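Local structure of 3'-5'-exonuclease (Saccharomyces cerevisiae, 3E2V) at residues A332-L341 and L350-N361. The protein degrades DNA as a magnesium-dependent TatD-type nuclease, probably cutting double strands endonucleolytically and removing nucleotides from the 3' end. Sequence-based numbering, arbitrary orientation.
Sequences AFKSVKKNKL and LYMVKGRNEPCN. With GOL (glycerol), chain D.
A small two-stranded parallel sheet, separate from the central barrel strands, pairs Ser335 with Met352 and Val336 with Val353. Met352 N gives a nearly straight bond to Lys334 O (2.8 Å, 172°), in the carbonyl plane; Val336 N then binds Met352 O (2.9 Å), and Lys354 N meets Val336 O (2.8 Å) from above its carbonyl plane. The Lys354 chain runs past Ser335 OG (CG to OG 3.2 Å), and a bend at its end (chi4 -63°) turns NZ back to a weak bond with Ser335 O. On the face of Val336 and Val353, the side chains of Leu341 and Val353 cross at about a right angle, Leu341 CD2 3.5 Å from Val353 CG2, while Leu341 CD1 packs against Tyr351 CB. Lys334 runs its CB and CG obliquely across CD1 and CE1 of Tyr351 (CG to CE1 3.6 Å). Near the N-terminal end of 332-341, Phe333 lies alongside Leu350, pointing the same way, and receives Met352 SD and Cys360 SG at its ring edge, both sulfur-aromatic contacts; its side chain also packs on Arg46 and Gln49 of helix 40-49. In this TatD-type TIM-barrel hydrolase, strand 351-353 leads through a type II beta turn, Val353 to Arg356, toward Asn361, whose side chain is about 10 Å from that of the magnesium ligand Asp303. Val353 CG2 lies 3.8 Å above the guanidinium plane of Arg356, over its centre; NH2 salt-bridges both Glu358 and Asp39.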
loop_
_atom_site.group_PDB
_atom_site.type_symbol
_atom_site.label_atom_id
_atom_site.label_comp_id
_atom_site.label_asym_id
_atom_site.label_seq_id
_atom_site.Cartn_x
_atom_site.Cartn_y
_atom_site.Cartn_z
ATOM N N ALA A 332 9.019 20.974 1.287
ATOM C CA ALA A 332 8.881 21.327 -0.132
ATOM C C ALA A 332 8.041 22.591 -0.369
ATOM O O ALA A 332 8.150 23.247 -1.411
ATOM C CB ALA A 332 8.303 20.154 -0.912
ATOM N N PHE A 333 7.176 22.879 0.599
ATOM C CA PHE A 333 6.256 24.022 0.594
ATOM C C PHE A 333 6.169 24.451 2.050
ATOM O O PHE A 333 6.505 23.672 2.938
ATOM C CB PHE A 333 4.864 23.581 0.112
ATOM C CG PHE A 333 4.843 23.101 -1.313
ATOM C CD1 PHE A 333 4.614 23.992 -2.349
ATOM C CD2 PHE A 333 5.081 21.763 -1.620
ATOM C CE1 PHE A 333 4.613 23.566 -3.670
ATOM C CE2 PHE A 333 5.080 21.322 -2.943
ATOM C CZ PHE A 333 4.857 22.226 -3.968
ATOM N N LYS A 334 5.714 25.679 2.306
ATOM C CA LYS A 334 5.586 26.147 3.686
ATOM C C LYS A 334 4.624 25.222 4.419
ATOM O O LYS A 334 3.606 24.840 3.851
ATOM C CB LYS A 334 5.025 27.573 3.734
ATOM C CG LYS A 334 4.928 28.168 5.151
ATOM C CD LYS A 334 6.290 28.242 5.819
ATOM C CE LYS A 334 6.226 28.596 7.300
ATOM N NZ LYS A 334 7.557 28.307 7.932
ATOM N N SER A 335 4.952 24.882 5.662
ATOM C CA SER A 335 4.183 23.951 6.491
ATOM C C SER A 335 3.660 24.719 7.696
ATOM O O SER A 335 4.430 25.395 8.379
ATOM C CB SER A 335 5.099 22.814 6.944
ATOM O OG SER A 335 4.420 21.801 7.661
ATOM N N VAL A 336 2.351 24.649 7.936
ATOM C CA VAL A 336 1.721 25.351 9.069
ATOM C C VAL A 336 0.986 24.366 9.968
ATOM O O VAL A 336 0.668 23.242 9.555
ATOM C CB VAL A 336 0.725 26.433 8.593
ATOM C CG1 VAL A 336 1.438 27.572 7.857
ATOM C CG2 VAL A 336 -0.379 25.835 7.714
ATOM N N LYS A 337 0.684 24.779 11.199
ATOM C CA LYS A 337 -0.087 23.920 12.099
ATOM C C LYS A 337 -1.499 23.723 11.523
ATOM O O LYS A 337 -1.994 24.563 10.763
ATOM C CB LYS A 337 -0.165 24.514 13.514
ATOM C CG LYS A 337 1.201 24.759 14.183
ATOM C CD LYS A 337 1.074 25.552 15.506
ATOM C CE LYS A 337 0.450 26.959 15.310
ATOM N NZ LYS A 337 1.381 28.102 14.947
ATOM N N LYS A 338 -2.134 22.606 11.867
ATOM C CA LYS A 338 -3.448 22.275 11.291
ATOM C C LYS A 338 -4.514 23.373 11.483
ATOM O O LYS A 338 -5.378 23.545 10.631
ATOM C CB LYS A 338 -3.951 20.927 11.825
ATOM C CG LYS A 338 -4.042 20.876 13.350
ATOM C CD LYS A 338 -4.514 19.520 13.832
ATOM C CE LYS A 338 -4.563 19.457 15.357
ATOM N NZ LYS A 338 -3.219 19.416 15.969
ATOM N N ASN A 339 -4.432 24.121 12.583
ATOM C CA ASN A 339 -5.403 25.192 12.838
ATOM C C ASN A 339 -5.113 26.497 12.086
ATOM O O ASN A 339 -5.889 27.459 12.171
ATOM C CB ASN A 339 -5.531 25.469 14.344
ATOM C CG ASN A 339 -4.250 26.007 14.953
ATOM O OD1 ASN A 339 -3.153 25.595 14.589
ATOM N ND2 ASN A 339 -4.388 26.915 15.910
ATOM N N LYS A 340 -4.012 26.520 11.335
ATOM C CA LYS A 340 -3.599 27.691 10.559
ATOM C C LYS A 340 -3.754 27.508 9.051
ATOM O O LYS A 340 -3.550 28.451 8.290
ATOM C CB LYS A 340 -2.138 28.059 10.886
ATOM C CG LYS A 340 -1.877 28.376 12.356
ATOM C CD LYS A 340 -2.623 29.619 12.799
ATOM C CE LYS A 340 -2.285 29.957 14.235
ATOM N NZ LYS A 340 -2.898 31.258 14.606
ATOM N N LEU A 341 -4.130 26.303 8.611
ATOM C CA LEU A 341 -4.208 26.024 7.181
ATOM C C LEU A 341 -5.410 26.706 6.502
ATOM O O LEU A 341 -5.297 27.213 5.390
ATOM C CB LEU A 341 -4.238 24.518 6.912
ATOM C CG LEU A 341 -4.206 24.210 5.420
ATOM C CD1 LEU A 341 -2.836 24.564 4.832
ATOM C CD2 LEU A 341 -4.550 22.794 5.113
ATOM N N LEU A 350 0.731 27.311 -2.144
ATOM C CA LEU A 350 0.384 25.995 -1.611
ATOM C C LEU A 350 1.072 25.742 -0.284
ATOM O O LEU A 350 2.274 25.992 -0.127
ATOM C CB LEU A 350 0.781 24.926 -2.636
ATOM C CG LEU A 350 0.027 24.971 -3.972
ATOM C CD1 LEU A 350 0.738 24.095 -5.018
ATOM C CD2 LEU A 350 -1.437 24.569 -3.838
ATOM N N TYR A 351 0.309 25.224 0.675
ATOM C CA TYR A 351 0.787 25.014 2.039
ATOM C C TYR A 351 0.537 23.595 2.515
ATOM O O TYR A 351 -0.484 23.007 2.160
ATOM C CB TYR A 351 0.046 25.937 3.013
ATOM C CG TYR A 351 0.454 27.390 2.960
ATOM C CD1 TYR A 351 1.330 27.909 3.909
ATOM C CD2 TYR A 351 -0.067 28.244 1.992
ATOM C CE1 TYR A 351 1.695 29.252 3.882
ATOM C CE2 TYR A 351 0.307 29.590 1.953
ATOM C CZ TYR A 351 1.178 30.070 2.904
ATOM O OH TYR A 351 1.558 31.399 2.885
ATOM N N MET A 352 1.465 23.080 3.321
ATOM C CA MET A 352 1.376 21.760 3.956
ATOM C C MET A 352 0.993 21.917 5.422
ATOM O O MET A 352 1.012 23.033 5.964
ATOM C CB MET A 352 2.713 21.002 3.867
ATOM C CG MET A 352 3.259 20.891 2.436
ATOM S SD MET A 352 4.911 20.102 2.217
ATOM C CE MET A 352 4.486 18.377 2.494
ATOM N N VAL A 353 0.627 20.796 6.040
ATOM C CA VAL A 353 0.262 20.775 7.451
ATOM C C VAL A 353 1.352 20.050 8.231
ATOM O O VAL A 353 1.713 18.917 7.897
ATOM C CB VAL A 353 -1.103 20.082 7.657
ATOM C CG1 VAL A 353 -1.369 19.897 9.158
ATOM C CG2 VAL A 353 -2.217 20.870 6.960
ATOM N N LYS A 354 1.895 20.709 9.259
ATOM C CA LYS A 354 2.959 20.120 10.077
ATOM C C LYS A 354 2.498 18.778 10.632
ATOM O O LYS A 354 1.394 18.673 11.174
ATOM C CB LYS A 354 3.366 21.063 11.221
ATOM C CG LYS A 354 3.935 22.392 10.733
ATOM C CD LYS A 354 4.377 23.282 11.884
ATOM C CE LYS A 354 4.979 24.596 11.378
ATOM N NZ LYS A 354 6.227 24.406 10.567
ATOM N N GLY A 355 3.331 17.751 10.466
ATOM C CA GLY A 355 3.020 16.418 10.962
ATOM C C GLY A 355 2.236 15.531 10.011
ATOM O O GLY A 355 2.091 14.342 10.279
ATOM N N ARG A 356 1.745 16.094 8.911
ATOM C CA ARG A 356 0.951 15.334 7.942
ATOM C C ARG A 356 1.802 15.122 6.695
ATOM O O ARG A 356 2.068 16.063 5.930
ATOM C CB ARG A 356 -0.352 16.068 7.580
ATOM C CG ARG A 356 -1.272 15.288 6.634
ATOM C CD ARG A 356 -2.485 16.115 6.237
ATOM N NE ARG A 356 -2.135 17.134 5.242
ATOM C CZ ARG A 356 -3.002 17.865 4.537
ATOM N NH1 ARG A 356 -4.322 17.725 4.693
ATOM N NH2 ARG A 356 -2.539 18.755 3.653
ATOM N N ASN A 357 2.232 13.878 6.482
ATOM C CA ASN A 357 3.061 13.599 5.310
ATOM C C ASN A 357 2.243 13.679 4.019
ATOM O O ASN A 357 1.012 13.582 4.049
ATOM C CB ASN A 357 3.762 12.247 5.469
ATOM C CG ASN A 357 4.945 12.093 4.544
ATOM O OD1 ASN A 357 5.482 13.078 4.017
ATOM N ND2 ASN A 357 5.346 10.847 4.321
ATOM N N GLU A 358 2.923 13.889 2.888
ATOM C CA GLU A 358 2.253 14.024 1.603
ATOM C C GLU A 358 2.997 13.305 0.489
ATOM O O GLU A 358 4.214 13.099 0.598
ATOM C CB GLU A 358 2.121 15.498 1.208
ATOM C CG GLU A 358 1.334 16.348 2.192
ATOM C CD GLU A 358 0.902 17.684 1.599
ATOM O OE1 GLU A 358 1.248 17.967 0.435
ATOM O OE2 GLU A 358 0.235 18.470 2.314
ATOM N N PRO A 359 2.283 12.958 -0.596
ATOM C CA PRO A 359 2.971 12.336 -1.746
ATOM C C PRO A 359 4.057 13.220 -2.381
ATOM O O PRO A 359 4.975 12.685 -3.030
ATOM C CB PRO A 359 1.827 12.044 -2.737
ATOM C CG PRO A 359 0.699 12.956 -2.308
ATOM C CD PRO A 359 0.821 13.064 -0.808
ATOM N N CYS A 360 3.999 14.541 -2.200
ATOM C CA CYS A 360 5.070 15.378 -2.750
ATOM C C CYS A 360 6.415 15.115 -2.098
ATOM O O CYS A 360 7.447 15.646 -2.547
ATOM C CB CYS A 360 4.759 16.880 -2.667
ATOM S SG CYS A 360 4.638 17.569 -0.997
ATOM N N ASN A 361 6.423 14.303 -1.047
ATOM C CA ASN A 361 7.661 13.949 -0.368
ATOM C C ASN A 361 8.314 12.670 -0.892
ATOM O O ASN A 361 9.275 12.172 -0.309
ATOM C CB ASN A 361 7.444 13.905 1.147
ATOM C CG ASN A 361 7.267 15.296 1.731
ATOM O OD1 ASN A 361 7.595 16.290 1.085
ATOM N ND2 ASN A 361 6.715 15.376 2.926
HETATM C C1 GOL D . 5.078 17.197 7.500
HETATM O O1 GOL D . 5.605 17.960 8.575
HETATM C C2 GOL D . 4.861 18.039 6.249
HETATM O O2 GOL D . 3.973 19.091 6.523
HETATM C C3 GOL D . 6.179 18.648 5.763
HETATM O O3 GOL D . 6.847 17.751 4.895
HETATM O O HOH W 1 8.222 18.493 2.521
HETATM O O HOH W 2 4.683 27.278 0.175
HETATM O O HOH W 3 -0.359 20.484 12.689
#